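Local coordinates for 23S rRNA-specific endonuclease VapC20 (Mycobacterium tuberculosis H37Rv, PDB 5WZF), which cleaves 23S ribosomal RNA within the sarcin-ricin loop as the toxin of a type II toxin-antitoxin pair, a magnesium-dependent PIN-domain endoribonuclease, at residues B[50-55]-B[107-112]; B[131-134]-B[139-142]. All coordinates share one frame; numbering follows the deposited sequence.

Contact 1. Residues B[50-55]-B[107-112]; sequences SNHVLG and YSFVDA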
ATOM      1  N   SER B  50      -3.171  -8.499   6.627  1.00 13.87           N
ATOM      2  CA  SER B  50      -1.875  -8.470   5.950  1.00 15.95           C
ATOM      3  C   SER B  50      -1.103  -7.188   6.224  1.00 15.01           C
ATOM      4  O   SER B  50      -1.667  -6.200   6.690  1.00 12.56           O
ATOM      5  CB  SER B  50      -2.047  -8.639   4.439  1.00 19.49           C
ATOM      6  OG  SER B  50      -2.456  -7.423   3.834  1.00 15.75           O
ATOM      7  N   ASN B  51       0.190  -7.210   5.916  1.00 14.01           N
ATOM      8  CA  ASN B  51       1.024  -6.025   6.072  1.00 16.63           C
ATOM      9  C   ASN B  51       0.542  -4.898   5.163  1.00 17.71           C
ATOM     10  O   ASN B  51       0.526  -3.737   5.565  1.00 13.73           O
ATOM     11  CB  ASN B  51       2.496  -6.356   5.797  1.00 18.57           C
ATOM     12  CG  ASN B  51       2.719  -6.945   4.416  1.00 20.86           C
ATOM     13  OD1 ASN B  51       1.922  -7.747   3.930  1.00 20.40           O
ATOM     14  ND2 ASN B  51       3.812  -6.545   3.773  1.00 21.03           N
ATOM     15  N   HIS B  52       0.120  -5.240   3.946  1.00 15.16           N
ATOM     16  CA  HIS B  52      -0.365  -4.222   3.020  1.00 15.82           C
ATOM     17  C   HIS B  52      -1.644  -3.572   3.541  1.00 17.01           C
ATOM     18  O   HIS B  52      -1.820  -2.356   3.429  1.00 14.63           O
ATOM     19  CB  HIS B  52      -0.600  -4.816   1.627  1.00 16.06           C
ATOM     20  CG  HIS B  52       0.660  -5.137   0.885  1.00 18.71           C
ATOM     21  ND1 HIS B  52       1.473  -4.164   0.343  1.00 22.09           N
ATOM     22  CD2 HIS B  52       1.244  -6.322   0.588  1.00 25.15           C
ATOM     23  CE1 HIS B  52       2.504  -4.736  -0.252  1.00 25.14           C
ATOM     24  NE2 HIS B  52       2.390  -6.044  -0.116  1.00 23.35           N
ATOM     25  N   VAL B  53      -2.524  -4.378   4.126  1.00 13.82           N
ATOM     26  CA  VAL B  53      -3.777  -3.867   4.673  1.00 12.09           C
ATOM     27  C   VAL B  53      -3.519  -2.945   5.865  1.00 12.53           C
ATOM     28  O   VAL B  53      -4.095  -1.858   5.950  1.00 14.32           O
ATOM     29  CB  VAL B  53      -4.720  -5.010   5.101  1.00 11.04           C
ATOM     30  CG1 VAL B  53      -5.795  -4.494   6.055  1.00 14.40           C
ATOM     31  CG2 VAL B  53      -5.356  -5.655   3.875  1.00 14.10           C
ATOM     32  N   LEU B  54      -2.651  -3.375   6.777  1.00 11.67           N
ATOM     33  CA  LEU B  54      -2.351  -2.563   7.951  1.00 12.59           C
ATOM     34  C   LEU B  54      -1.744  -1.234   7.523  1.00 15.32           C
ATOM     35  O   LEU B  54      -2.067  -0.187   8.077  1.00 15.81           O
ATOM     36  CB  LEU B  54      -1.409  -3.295   8.908  1.00 15.82           C
ATOM     37  CG  LEU B  54      -2.042  -4.403   9.754  1.00 21.79           C
ATOM     38  CD1 LEU B  54      -1.061  -4.921  10.806  1.00 23.27           C
ATOM     39  CD2 LEU B  54      -3.329  -3.904  10.407  1.00 21.41           C
ATOM     40  N   GLY B  55      -0.869  -1.285   6.525  1.00 15.64           N
ATOM     41  CA  GLY B  55      -0.278  -0.076   5.988  1.00 14.53           C
ATOM     42  C   GLY B  55      -1.324   0.861   5.418  1.00 16.49           C
ATOM     43  O   GLY B  55      -1.298   2.063   5.675  1.00 16.03           O
ATOM     44  N   TYR B 107      -9.700  -2.991  -9.586  1.00 20.35           N
ATOM     45  CA  TYR B 107      -9.184  -3.565  -8.344  1.00 18.53           C
ATOM     46  C   TYR B 107      -7.885  -2.879  -7.934  1.00 20.81           C
ATOM     47  O   TYR B 107      -7.047  -2.576  -8.783  1.00 17.73           O
ATOM     48  CB  TYR B 107      -8.942  -5.069  -8.488  1.00 17.46           C
ATOM     49  CG  TYR B 107     -10.197  -5.907  -8.568  1.00 18.84           C
ATOM     50  CD1 TYR B 107     -10.976  -6.129  -7.439  1.00 19.98           C
ATOM     51  CD2 TYR B 107     -10.591  -6.494  -9.762  1.00 21.20           C
ATOM     52  CE1 TYR B 107     -12.124  -6.900  -7.502  1.00 22.16           C
ATOM     53  CE2 TYR B 107     -11.735  -7.267  -9.837  1.00 21.79           C
ATOM     54  CZ  TYR B 107     -12.497  -7.468  -8.705  1.00 23.22           C
ATOM     55  OH  TYR B 107     -13.638  -8.239  -8.776  1.00 25.68           O
ATOM     56  N   SER B 108      -7.726  -2.642  -6.635  1.00 17.02           N
ATOM     57  CA  SER B 108      -6.496  -2.064  -6.107  1.00 16.73           C
ATOM     58  C   SER B 108      -5.445  -3.143  -5.915  1.00 16.32           C
ATOM     59  O   SER B 108      -5.769  -4.326  -5.841  1.00 15.11           O
ATOM     60  CB  SER B 108      -6.751  -1.358  -4.773  1.00 22.17           C
ATOM     61  OG  SER B 108      -6.900  -2.303  -3.726  1.00 22.10           O
ATOM     62  N   PHE B 109      -4.184  -2.730  -5.832  1.00 17.46           N
ATOM     63  CA  PHE B 109      -3.100  -3.657  -5.532  1.00 15.15           C
ATOM     64  C   PHE B 109      -3.290  -4.350  -4.182  1.00 13.58           C
ATOM     65  O   PHE B 109      -3.074  -5.554  -4.064  1.00 15.86           O
ATOM     66  CB  PHE B 109      -1.759  -2.933  -5.545  1.00 20.83           C
ATOM     67  CG  PHE B 109      -0.611  -3.782  -5.080  1.00 20.94           C
ATOM     68  CD1 PHE B 109      -0.050  -4.729  -5.918  1.00 18.72           C
ATOM     69  CD2 PHE B 109      -0.096  -3.632  -3.802  1.00 19.24           C
ATOM     70  CE1 PHE B 109       1.006  -5.512  -5.491  1.00 19.61           C
ATOM     71  CE2 PHE B 109       0.960  -4.411  -3.372  1.00 19.35           C
ATOM     72  CZ  PHE B 109       1.512  -5.351  -4.219  1.00 18.01           C
ATOM     73  N   VAL B 110      -3.675  -3.588  -3.161  1.00 13.79           N
ATOM     74  CA  VAL B 110      -3.867  -4.167  -1.833  1.00 13.52           C
ATOM     75  C   VAL B 110      -4.959  -5.238  -1.862  1.00 15.95           C
ATOM     76  O   VAL B 110      -4.818  -6.301  -1.254  1.00 17.40           O
ATOM     77  CB  VAL B 110      -4.210  -3.081  -0.787  1.00 15.48           C
ATOM     78  CG1 VAL B 110      -4.633  -3.713   0.525  1.00 16.27           C
ATOM     79  CG2 VAL B 110      -3.012  -2.168  -0.567  1.00 17.44           C
ATOM     80  N   ASP B 111      -6.039  -4.967  -2.587  1.00 14.57           N
ATOM     81  CA  ASP B 111      -7.102  -5.959  -2.733  1.00 17.36           C
ATOM     82  C   ASP B 111      -6.581  -7.228  -3.401  1.00 15.81           C
ATOM     83  O   ASP B 111      -6.873  -8.337  -2.953  1.00 15.37           O
ATOM     84  CB  ASP B 111      -8.277  -5.388  -3.526  1.00 19.17           C
ATOM     85  CG  ASP B 111      -9.135  -4.440  -2.702  1.00 25.19           C
ATOM     86  OD1 ASP B 111      -8.916  -4.338  -1.476  1.00 27.62           O
ATOM     87  OD2 ASP B 111     -10.041  -3.809  -3.282  1.00 31.05           O
ATOM     88  N   ALA B 112      -5.797  -7.068  -4.462  1.00 14.29           N
ATOM     89  CA  ALA B 112      -5.259  -8.221  -5.172  1.00 13.72           C
ATOM     90  C   ALA B 112      -4.387  -9.080  -4.257  1.00 14.90           C
ATOM     91  O   ALA B 112      -4.427 -10.308  -4.329  1.00 16.32           O
ATOM     92  CB  ALA B 112      -4.469  -7.778  -6.387  1.00 14.58           C
TER
HETATM   93  O   HOH W   1      -3.291  -7.666   1.548  1.00 15.18           O

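Contact 2. Residues B[131-134]-B[139-142]; sequences GDFS and VEVR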
ATOM      1  N   GLY B 131     -17.869  -4.189  -1.132  1.00 26.35           N
ATOM      2  CA  GLY B 131     -18.176  -5.169  -2.163  1.00 25.19           C
ATOM      3  C   GLY B 131     -17.111  -5.646  -3.139  1.00 23.86           C
ATOM      4  O   GLY B 131     -17.432  -6.395  -4.065  1.00 20.96           O
ATOM      5  N   ASP B 132     -15.858  -5.242  -2.955  1.00 18.50           N
ATOM      6  CA  ASP B 132     -14.797  -5.691  -3.858  1.00 18.98           C
ATOM      7  C   ASP B 132     -14.466  -7.161  -3.626  1.00 19.15           C
ATOM      8  O   ASP B 132     -14.204  -7.902  -4.569  1.00 19.19           O
ATOM      9  CB  ASP B 132     -13.541  -4.836  -3.696  1.00 22.13           C
ATOM     10  CG  ASP B 132     -13.753  -3.405  -4.142  1.00 29.50           C
ATOM     11  OD1 ASP B 132     -14.445  -3.191  -5.160  1.00 34.13           O
ATOM     12  OD2 ASP B 132     -13.234  -2.493  -3.469  1.00 35.37           O
ATOM     13  N   PHE B 133     -14.480  -7.583  -2.365  1.00 17.19           N
ATOM     14  CA  PHE B 133     -14.273  -8.990  -2.039  1.00 15.47           C
ATOM     15  C   PHE B 133     -15.428  -9.856  -2.553  1.00 18.40           C
ATOM     16  O   PHE B 133     -15.215 -10.967  -3.049  1.00 17.28           O
ATOM     17  CB  PHE B 133     -14.096  -9.160  -0.530  1.00 13.87           C
ATOM     18  CG  PHE B 133     -12.734  -8.751  -0.033  1.00 13.81           C
ATOM     19  CD1 PHE B 133     -12.403  -7.412   0.109  1.00 16.35           C
ATOM     20  CD2 PHE B 133     -11.788  -9.707   0.294  1.00 15.90           C
ATOM     21  CE1 PHE B 133     -11.142  -7.032   0.565  1.00 17.12           C
ATOM     22  CE2 PHE B 133     -10.530  -9.340   0.751  1.00 14.57           C
ATOM     23  CZ  PHE B 133     -10.208  -7.999   0.887  1.00 15.62           C
ATOM     24  N   SER B 134     -16.653  -9.345  -2.440  1.00 18.16           N
ATOM     25  CA  SER B 134     -17.819 -10.044  -2.978  1.00 18.61           C
ATOM     26  C   SER B 134     -17.703 -10.225  -4.487  1.00 23.87           C
ATOM     27  O   SER B 134     -18.019 -11.288  -5.018  1.00 22.75           O
ATOM     28  CB  SER B 134     -19.106  -9.287  -2.644  1.00 21.94           C
ATOM     29  OG  SER B 134     -19.238  -9.101  -1.248  1.00 22.74           O
ATOM     30  N   VAL B 139     -16.741 -13.912   0.547  1.00 16.95           N
ATOM     31  CA  VAL B 139     -17.910 -13.496   1.308  1.00 18.20           C
ATOM     32  C   VAL B 139     -17.569 -12.357   2.258  1.00 18.91           C
ATOM     33  O   VAL B 139     -16.717 -12.512   3.132  1.00 23.20           O
ATOM     34  CB  VAL B 139     -18.496 -14.661   2.130  1.00 19.75           C
ATOM     35  CG1 VAL B 139     -19.555 -14.150   3.097  1.00 19.94           C
ATOM     36  CG2 VAL B 139     -19.059 -15.750   1.202  1.00 21.40           C
ATOM     37  N   GLU B 140     -18.227 -11.215   2.086  1.00 18.87           N
ATOM     38  CA  GLU B 140     -18.091 -10.122   3.046  1.00 16.43           C
ATOM     39  C   GLU B 140     -19.128 -10.319   4.140  1.00 18.29           C
ATOM     40  O   GLU B 140     -20.332 -10.212   3.904  1.00 18.99           O
ATOM     41  CB  GLU B 140     -18.248  -8.766   2.365  1.00 16.55           C
ATOM     42  CG  GLU B 140     -17.226  -8.559   1.263  1.00 19.23           C
ATOM     43  CD  GLU B 140     -17.299  -7.188   0.625  1.00 26.53           C
ATOM     44  OE1 GLU B 140     -18.081  -6.338   1.104  1.00 23.07           O
ATOM     45  OE2 GLU B 140     -16.558  -6.967  -0.357  1.00 27.55           O
ATOM     46  N   VAL B 141     -18.646 -10.636   5.335  1.00 20.04           N
ATOM     47  CA  VAL B 141     -19.517 -10.985   6.448  1.00 20.40           C
ATOM     48  C   VAL B 141     -20.375  -9.798   6.860  1.00 23.84           C
ATOM     49  O   VAL B 141     -19.890  -8.669   6.946  1.00 21.91           O
ATOM     50  CB  VAL B 141     -18.704 -11.485   7.649  1.00 27.08           C
ATOM     51  CG1 VAL B 141     -19.623 -11.889   8.794  1.00 24.47           C
ATOM     52  CG2 VAL B 141     -17.823 -12.649   7.231  1.00 27.53           C
ATOM     53  N   ARG B 142     -21.655 -10.065   7.098  1.00 26.44           N
ATOM     54  CA  ARG B 142     -22.614  -9.037   7.483  1.00 28.28           C
ATOM     55  C   ARG B 142     -23.264  -9.375   8.826  1.00 34.09           C
ATOM     56  O   ARG B 142     -23.391 -10.548   9.179  1.00 34.42           O
ATOM     57  CB  ARG B 142     -23.677  -8.880   6.393  1.00 32.11           C
ATOM     58  CG  ARG B 142     -23.128  -8.365   5.074  1.00 27.78           C
ATOM     59  CD  ARG B 142     -22.692  -6.920   5.210  1.00 32.06           C
ATOM     60  NE  ARG B 142     -22.031  -6.428   4.005  1.00 33.12           N
ATOM     61  CZ  ARG B 142     -20.712  -6.355   3.852  1.00 27.03           C
ATOM     62  NH1 ARG B 142     -19.902  -6.742   4.830  1.00 21.86           N
ATOM     63  NH2 ARG B 142     -20.205  -5.891   2.719  1.00 22.87           N
TER
HETATM   64  O   HOH W   2     -20.932  -6.995  -0.288  1.00 26.74           O

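Contact 1. Residues B[50-55]-B[107-112]
Phe109 turns the edge of its ring onto one face of the His52 imidazole, a T-shaped pair with centroids 5.1 Å apart and planes at 86°. The touching atom is Phe109 CE2, which stands over the rim of the imidazole and comes within 3.5 Å of His52 CE1. CG of Phe109 lies anti to the backbone N (chi1 173°), which swings the ring out of its own helix to reach the histidine. The opposite face of the imidazole carries Asn51 ND2, and the ring is held further by a hydrogen bond between His52 NE2 and Glu92 OE2.

Aliphatic packing continues the contact beside the ring pair. Val53 CG2 meets Val110 CG1 at 3.9 Å, the two side chains crossing at about a right angle, while Val110 CG2 lies more loosely near His52 O and CB, 4.2 Å from each atom.

Within each segment a serine hydroxyl caps its own helix. Ser50 OG accepts from Val53 N (3.1 Å) and Ser108 OG from Asp111 N (3.0 Å, angle 162°). The second of these bonds ties down the first turn that carries Asp111, a predicted magnesium ligand.

The first turns of helices 51-63 and 109-121 thus meet, the CA atoms of His52 and Val110 being the nearest pair. Strand 46-50 leads directly into the first helix, Trp96 of helix 89-101 packs on the Phe109 ring, and another protein chain of the assembly reaches His52, Tyr107 and Phe109.

Contact 2. Residues B[131-134]-B[139-142]
Glu140 reaches from strand 139-140 to the first turn of helix 132-135, and its side chain makes most of the contact. Its CB passes Ser134 OG at 3.8 Å. Glu140 CG, placed anti to the carbonyl carbon (chi1 -59°), touches Ser134 OG at 3.3 Å and Phe133 CB at 3.7 Å. The chain then runs extended, carrying CD past Ser134 OG to the start of the helix.

At the tip the two oxygens take different sets of donors. OE2 takes Ser134 N at 3.2 Å, a fairly straight bond (157°) that arrives from above the carboxylate plane, and a weak bond from Phe133 N; Gly131 CA also lies close. Glu140 OE1 accepts from Gly131 N at 3.1 Å with its syn lone pair. With its anti lone pair Glu140 OE1 takes Arg142 NH2 at 2.7 Å, this second bond being part of a salt bridge. The Arg142 guanidinium is steadied in turn by NH1, which donates to Val141 O and to Ala128 O. Water 2 joins Ser134 OG to OE1, weakly on the glutamate side.

Gly131 is the N-cap residue, with positive phi, and the carboxylate sits over the amides that open the helix. The carboxylate's negative charge would probably suit the N-terminal end of the helix, and the arginine would probably offset it further, both consistent with an ionised Glu140.

From the N terminus, strand 46-50 feeds the first half of contact 1, and 51 intervening residues, just over half of them helical, pass before 107-112 closes that long loop. Contact 2 opens only afterwards and shuts a short one, with four residues between 131-134 and 139-142, so the two lie in series and neither nest nor cross. Contact 1 joins two helix starts; contact 2 ties a helix to strand 139-140 within the beta-alpha-beta unit 125-140. Their centres are about 15 Å apart, yet they touch at the predicted magnesium site, where Asp111 OD2 lies 3.5 Å from Asp132 OD2, a closeness of like charges consistent with an acidic metal pocket.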